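Local structure of dimethylsulfoniopropionate lyase (Roseovarius nubinhibens, 4B29) at residues F118-P123 against L132-G137; P152-S157 against T200-R205. The protein probably cleaves dimethylsulfoniopropionate to release dimethyl sulfide, using a zinc ion held in a cupin-type barrel. One frame throughout, in Å; residues are numbered along the deposited sequence.

Contact 1: residues F118-P123 against L132-G137; sequences FELAGP and LRVTVG. With EDO (1,2-ethanediol), chain F.
The Phe118 ring carries Val136 over one face: Val136 CB stands 3.9 Å from the ring centroid, 23° off the normal, a CH-pi contact displaced toward the rim. CG1 of Val136 reaches Phe118 CE2 at 3.6 Å. The torsion behind this is chi1 of 67°, which sets Phe118 CG between its own backbone N and carbonyl carbon and lays the ring alongside the valine, where Leu89 of helix 83-92 also packs against it; Trp98 meets the same ring edge-to-face. The second flat group, the Arg133 guanidinium, has Thr135 CG2 over the centre of one face. The Glu119 carboxylate approaches it obliquely, the two planes steeply inclined to each other, and the salt bridge is long, with Glu119 OE1 3.9 Å from Arg133 NH2. A water weakly bonded to Glu119 OE2 and Arg133 NE adds a second link. Each charge has further partners: Asp212 for Arg133, Arg99 and Ser124 for Glu119, so the pair belongs to a wider polar network.

In the backbone, Phe118 and Val136 form a hydrogen-bonded antiparallel pair, and Glu119 and Thr135 a non-hydrogen-bonded one. The register then slips by one residue. Val134 O accepts from two successive amides, Leu120 N at 2.8 Å and Ala121 N at 3.3 Å; the shorter bond is the more bent, 132° at the hydrogen. Ala121 O in turn accepts from Val134 N at 2.7 Å, and Ala121 CB rests 4.2 Å from Val134 CB. Two residues of strand 115-122 facing Val134 define a classic beta bulge, here at a corner of an antiparallel strand pair in the cupin fold.

Contact 2: residues P152-S157 against T200-R205; sequences PEELYS and TLVLWR. With ZN (zinc ion), chain J; PO4 (phosphate ion), chain B; EDO (1,2-ethanediol), chain F.
Tyr156 and Val202 meet face-on: Val202 CG2 lies over the centre of the phenol ring, 3.6 Å from its centroid and 12° off the normal, a well-centred CH-pi contact. Thr200 CG2 comes instead to the edge of that ring, 3.7 Å from Tyr156 CE2. The two contacts probably help hold the phenol where its OH reaches a bound phosphate, whose O3 accepts a 2.6 Å hydrogen bond from Tyr156 OH. Glu154 is turned differently. Its chain is extended, with CG swung away from the backbone N (chi1 152°), and this carries OE1 to the zinc ion at 2.0 Å while OE2 sits over a face of the Trp204 indole, 3.2 Å from CZ2 and offset toward the rim. At the edge of the same indole Pro152 CG approaches CE3. Trp204 NE1 is hydrogen-bonded to Thr135 OG1, which helps fix the rotation of the ring.

The other face of the sheet is built from Glu153, Leu155 and Ser157 against Arg205, Leu203 and Leu201. Glu153 OE1 takes a nearly straight bond from Arg205 NE at 2.7 Å, lying close to the guanidinium plane although the carboxylate is twisted 45° from it; NH2 adds a weak one. Ser157 OG also turns back on the strands, giving Leu201 O a second donor at 2.8 Å beside Ser157 N.

Zinc is completed by His150, His189 and phosphate O4, and His183 ND1 is hydrogen-bonded to Glu154 OE1. Zinc and His183 thus both grip that oxygen, which would limit rotation of the carboxylate. The phosphate, probably from the crystallisation liquor, occupies a position on the metal that a substrate could plausibly share.

In the fold
Both contacts lie in the buried core of one sheet, where strands 133-139 and 198-205 are neighbours: Thr135 O is 2.8 Å from Val202 N, and Gly137 O equally far from Thr200 N, both probable hydrogen bonds. Contact 1 joins the sheet to the helices 24-41 and 83-92 through apolar side chains, and its charges form a loose, networked pair inside the fold. Contact 2 runs in regular antiparallel register and turns one face to the zinc site; its own charged pair is close and sits at the partly exposed end. The 1,2-ethanediol, hydrogen-bonded to Thr135 and Thr200, touches both contacts.

Contact 1: residues F118-P123 against L132-G137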
loop_
_atom_site.group_PDB
_atom_site.type_symbol
_atom_site.label_atom_id
_atom_site.label_comp_id
_atom_site.label_asym_id
_atom_site.label_seq_id
_atom_site.Cartn_x
_atom_site.Cartn_y
_atom_site.Cartn_z
ATOM N N PHE A 118 2.316 5.504 1.529
ATOM C CA PHE A 118 3.582 6.072 1.097
ATOM C C PHE A 118 4.098 5.275 -0.094
ATOM O O PHE A 118 3.629 4.156 -0.379
ATOM C CB PHE A 118 4.607 6.098 2.241
ATOM C CG PHE A 118 5.086 4.730 2.728
ATOM C CD1 PHE A 118 6.200 4.072 2.169
ATOM C CD2 PHE A 118 4.432 4.117 3.794
ATOM C CE1 PHE A 118 6.665 2.827 2.693
ATOM C CE2 PHE A 118 4.901 2.894 4.322
ATOM C CZ PHE A 118 5.982 2.217 3.771
ATOM N N GLU A 119 5.092 5.837 -0.789
ATOM C CA GLU A 119 5.646 5.148 -1.969
ATOM C C GLU A 119 7.000 4.587 -1.580
ATOM O O GLU A 119 7.941 5.339 -1.284
ATOM C CB GLU A 119 5.779 6.166 -3.124
ATOM C CG GLU A 119 6.245 5.546 -4.465
ATOM C CD GLU A 119 6.276 6.603 -5.586
ATOM O OE1 GLU A 119 5.769 7.738 -5.417
ATOM O OE2 GLU A 119 7.047 6.372 -6.532
ATOM N N LEU A 120 7.097 3.268 -1.510
ATOM C CA LEU A 120 8.346 2.656 -1.118
ATOM C C LEU A 120 9.357 2.732 -2.246
ATOM O O LEU A 120 10.545 3.053 -2.024
ATOM C CB LEU A 120 8.076 1.184 -0.759
ATOM C CG LEU A 120 9.302 0.322 -0.475
ATOM C CD1 LEU A 120 10.195 0.988 0.686
ATOM C CD2 LEU A 120 8.872 -1.122 -0.127
ATOM N N ALA A 121 8.911 2.391 -3.453
ATOM C CA ALA A 121 9.842 2.350 -4.614
ATOM C C ALA A 121 9.086 2.892 -5.800
ATOM O O ALA A 121 7.884 2.635 -5.985
ATOM C CB ALA A 121 10.341 0.946 -4.920
ATOM N N GLY A 122 9.786 3.675 -6.630
ATOM C CA GLY A 122 9.143 4.144 -7.835
ATOM C C GLY A 122 9.712 5.515 -8.195
ATOM O O GLY A 122 10.750 5.951 -7.621
ATOM N N PRO A 123 9.040 6.229 -9.087
ATOM C CA PRO A 123 9.611 7.505 -9.557
ATOM C C PRO A 123 9.841 8.474 -8.390
ATOM O O PRO A 123 10.840 9.197 -8.385
ATOM C CB PRO A 123 8.523 8.040 -10.492
ATOM C CG PRO A 123 7.982 6.719 -11.139
ATOM C CD PRO A 123 7.939 5.748 -9.968
ATOM N N LEU A 132 9.046 0.136 -11.913
ATOM C CA LEU A 132 7.918 -0.360 -11.129
ATOM C C LEU A 132 7.522 0.748 -10.169
ATOM O O LEU A 132 8.295 1.690 -9.971
ATOM C CB LEU A 132 8.426 -1.545 -10.321
ATOM C CG LEU A 132 7.359 -2.360 -9.559
ATOM C CD1 LEU A 132 6.059 -2.658 -10.448
ATOM C CD2 LEU A 132 8.071 -3.620 -9.061
ATOM N N ARG A 133 6.322 0.644 -9.601
ATOM C CA ARG A 133 5.984 1.500 -8.481
ATOM C C ARG A 133 5.384 0.598 -7.403
ATOM O O ARG A 133 4.558 -0.283 -7.722
ATOM C CB ARG A 133 5.006 2.554 -8.950
ATOM C CG ARG A 133 4.551 3.490 -7.910
ATOM C CD ARG A 133 3.618 4.527 -8.573
ATOM N NE ARG A 133 3.368 5.666 -7.702
ATOM C CZ ARG A 133 2.190 6.029 -7.213
ATOM N NH1 ARG A 133 1.095 5.313 -7.431
ATOM N NH2 ARG A 133 2.110 7.106 -6.477
ATOM N N VAL A 134 5.847 0.799 -6.171
ATOM C CA VAL A 134 5.408 -0.022 -5.029
ATOM C C VAL A 134 4.924 0.962 -3.969
ATOM O O VAL A 134 5.685 1.802 -3.486
ATOM C CB VAL A 134 6.573 -0.824 -4.443
ATOM C CG1 VAL A 134 6.040 -1.653 -3.235
ATOM C CG2 VAL A 134 7.176 -1.762 -5.450
ATOM N N THR A 135 3.650 0.859 -3.588
ATOM C CA THR A 135 3.113 1.715 -2.533
ATOM C C THR A 135 2.593 0.863 -1.375
ATOM O O THR A 135 2.385 -0.342 -1.519
ATOM C CB THR A 135 1.989 2.662 -2.976
ATOM O OG1 THR A 135 0.874 1.893 -3.481
ATOM C CG2 THR A 135 2.495 3.603 -4.064
ATOM N N VAL A 136 2.417 1.519 -0.238
ATOM C CA VAL A 136 1.931 0.825 0.975
ATOM C C VAL A 136 0.793 1.661 1.541
ATOM O O VAL A 136 0.892 2.898 1.598
ATOM C CB VAL A 136 3.097 0.731 2.044
ATOM C CG1 VAL A 136 2.504 0.333 3.456
ATOM C CG2 VAL A 136 4.138 -0.280 1.596
ATOM N N GLY A 137 -0.312 1.019 1.987
ATOM C CA GLY A 137 -1.419 1.780 2.575
ATOM C C GLY A 137 -1.791 1.125 3.912
ATOM O O GLY A 137 -1.549 -0.098 4.102
HETATM C C1 EDO F . -1.944 1.122 -1.554
HETATM O O1 EDO F . -2.914 0.472 -0.728
HETATM C C2 EDO F . -2.091 2.598 -1.302
HETATM O O2 EDO F . -1.272 3.193 -2.288
HETATM O O HOH W 1 5.400 7.835 -8.554
#

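Contact 2: residues P152-S157 against T200-R205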
loop_
_atom_site.group_PDB
_atom_site.type_symbol
_atom_site.label_atom_id
_atom_site.label_comp_id
_atom_site.label_asym_id
_atom_site.label_seq_id
_atom_site.Cartn_x
_atom_site.Cartn_y
_atom_site.Cartn_z
ATOM N N PRO A 152 -3.488 3.766 -14.401
ATOM C CA PRO A 152 -2.555 2.637 -14.305
ATOM C C PRO A 152 -3.215 1.412 -13.665
ATOM O O PRO A 152 -4.176 1.554 -12.878
ATOM C CB PRO A 152 -1.436 3.166 -13.359
ATOM C CG PRO A 152 -2.003 4.399 -12.666
ATOM C CD PRO A 152 -2.963 4.980 -13.736
ATOM N N GLU A 153 -2.748 0.268 -14.093
ATOM C CA GLU A 153 -3.151 -1.015 -13.428
ATOM C C GLU A 153 -2.494 -1.124 -12.073
ATOM O O GLU A 153 -1.415 -0.561 -11.837
ATOM C CB GLU A 153 -2.671 -2.168 -14.272
ATOM C CG GLU A 153 -3.441 -2.240 -15.649
ATOM C CD GLU A 153 -2.928 -3.333 -16.502
ATOM O OE1 GLU A 153 -2.073 -4.127 -16.032
ATOM O OE2 GLU A 153 -3.361 -3.514 -17.672
ATOM N N GLU A 154 -3.100 -1.910 -11.182
ATOM C CA GLU A 154 -2.557 -2.026 -9.833
ATOM C C GLU A 154 -2.791 -3.453 -9.379
ATOM O O GLU A 154 -3.754 -4.094 -9.795
ATOM C CB GLU A 154 -3.371 -1.029 -9.010
ATOM C CG GLU A 154 -3.559 -1.269 -7.647
ATOM C CD GLU A 154 -4.248 -0.106 -6.975
ATOM O OE1 GLU A 154 -5.477 0.064 -7.090
ATOM O OE2 GLU A 154 -3.582 0.604 -6.235
ATOM N N LEU A 155 -1.888 -3.961 -8.555
ATOM C CA LEU A 155 -2.024 -5.327 -7.979
ATOM C C LEU A 155 -1.851 -5.159 -6.473
ATOM O O LEU A 155 -0.742 -4.883 -5.982
ATOM C CB LEU A 155 -0.963 -6.265 -8.560
ATOM C CG LEU A 155 -1.033 -7.710 -8.010
ATOM C CD1 LEU A 155 -2.402 -8.370 -8.294
ATOM C CD2 LEU A 155 0.111 -8.540 -8.606
ATOM N N TYR A 156 -2.961 -5.296 -5.733
ATOM C CA TYR A 156 -2.894 -5.241 -4.280
ATOM C C TYR A 156 -2.379 -6.560 -3.707
ATOM O O TYR A 156 -2.633 -7.635 -4.252
ATOM C CB TYR A 156 -4.340 -5.089 -3.703
ATOM C CG TYR A 156 -4.657 -3.704 -3.277
ATOM C CD1 TYR A 156 -5.026 -2.741 -4.243
ATOM C CD2 TYR A 156 -4.563 -3.308 -1.955
ATOM C CE1 TYR A 156 -5.353 -1.420 -3.840
ATOM C CE2 TYR A 156 -4.872 -2.029 -1.552
ATOM C CZ TYR A 156 -5.219 -1.073 -2.505
ATOM O OH TYR A 156 -5.542 0.195 -2.092
ATOM N N SER A 157 -1.664 -6.457 -2.567
ATOM C CA SER A 157 -1.494 -7.626 -1.665
ATOM C C SER A 157 -1.853 -7.146 -0.280
ATOM O O SER A 157 -1.691 -5.961 0.057
ATOM C CB SER A 157 -0.065 -8.235 -1.685
ATOM O OG SER A 157 0.879 -7.360 -1.036
ATOM N N THR A 200 -1.401 -2.833 3.474
ATOM C CA THR A 200 -1.294 -3.401 2.108
ATOM C C THR A 200 0.029 -3.000 1.478
ATOM O O THR A 200 0.635 -1.984 1.882
ATOM C CB THR A 200 -2.399 -2.856 1.184
ATOM O OG1 THR A 200 -2.330 -1.423 1.168
ATOM C CG2 THR A 200 -3.831 -3.285 1.756
ATOM N N LEU A 201 0.448 -3.791 0.496
ATOM C CA LEU A 201 1.633 -3.437 -0.302
ATOM C C LEU A 201 1.200 -3.688 -1.755
ATOM O O LEU A 201 0.679 -4.775 -2.087
ATOM C CB LEU A 201 2.858 -4.271 0.132
ATOM C CG LEU A 201 4.114 -3.794 -0.637
ATOM C CD1 LEU A 201 5.375 -3.850 0.266
ATOM C CD2 LEU A 201 4.286 -4.694 -1.858
ATOM N N VAL A 202 1.382 -2.681 -2.611
ATOM C CA VAL A 202 0.660 -2.667 -3.902
ATOM C C VAL A 202 1.656 -2.365 -5.022
ATOM O O VAL A 202 2.522 -1.511 -4.854
ATOM C CB VAL A 202 -0.384 -1.548 -3.850
ATOM C CG1 VAL A 202 -1.124 -1.377 -5.191
ATOM C CG2 VAL A 202 -1.384 -1.839 -2.693
ATOM N N LEU A 203 1.528 -3.085 -6.120
ATOM C CA LEU A 203 2.338 -2.771 -7.320
ATOM C C LEU A 203 1.480 -2.030 -8.354
ATOM O O LEU A 203 0.228 -2.227 -8.453
ATOM C CB LEU A 203 2.796 -4.051 -8.014
ATOM C CG LEU A 203 3.517 -5.132 -7.153
ATOM C CD1 LEU A 203 4.017 -6.254 -8.009
ATOM C CD2 LEU A 203 4.699 -4.464 -6.380
ATOM N N TRP A 204 2.168 -1.224 -9.192
ATOM C CA TRP A 204 1.453 -0.476 -10.246
ATOM C C TRP A 204 2.219 -0.622 -11.540
ATOM O O TRP A 204 3.467 -0.739 -11.519
ATOM C CB TRP A 204 1.451 1.041 -9.932
ATOM C CG TRP A 204 0.916 1.466 -8.601
ATOM C CD1 TRP A 204 1.419 1.164 -7.311
ATOM C CD2 TRP A 204 -0.291 2.169 -8.392
ATOM N NE1 TRP A 204 0.617 1.749 -6.367
ATOM C CE2 TRP A 204 -0.436 2.369 -6.999
ATOM C CE3 TRP A 204 -1.256 2.703 -9.260
ATOM C CZ2 TRP A 204 -1.532 3.057 -6.438
ATOM C CZ3 TRP A 204 -2.366 3.417 -8.686
ATOM C CH2 TRP A 204 -2.468 3.595 -7.309
ATOM N N ARG A 205 1.486 -0.666 -12.650
ATOM C CA ARG A 205 2.149 -0.700 -13.952
ATOM C C ARG A 205 1.275 -0.099 -15.041
ATOM O O ARG A 205 0.070 0.168 -14.833
ATOM C CB ARG A 205 2.537 -2.128 -14.354
ATOM C CG ARG A 205 1.296 -2.904 -14.881
ATOM C CD ARG A 205 1.658 -4.392 -15.047
ATOM N NE ARG A 205 0.470 -5.087 -15.629
ATOM C CZ ARG A 205 0.465 -6.361 -15.990
ATOM N NH1 ARG A 205 1.532 -7.158 -15.798
ATOM N NH2 ARG A 205 -0.654 -6.877 -16.550
HETATM ZN ZN ZN J . -6.304 1.864 -6.978
HETATM P P PO4 B . -5.555 2.857 -4.308
HETATM O O1 PO4 B . -5.593 4.069 -3.426
HETATM O O2 PO4 B . -4.130 2.274 -4.229
HETATM O O3 PO4 B . -6.571 1.799 -3.898
HETATM O O4 PO4 B . -5.843 3.191 -5.735
HETATM C C1 EDO F . -1.944 1.122 -1.554
HETATM O O1 EDO F . -2.914 0.472 -0.728
HETATM C C2 EDO F . -2.091 2.598 -1.302
HETATM O O2 EDO F . -1.272 3.193 -2.288
HETATM O O HOH W 2 -2.259 -5.606 -18.912
#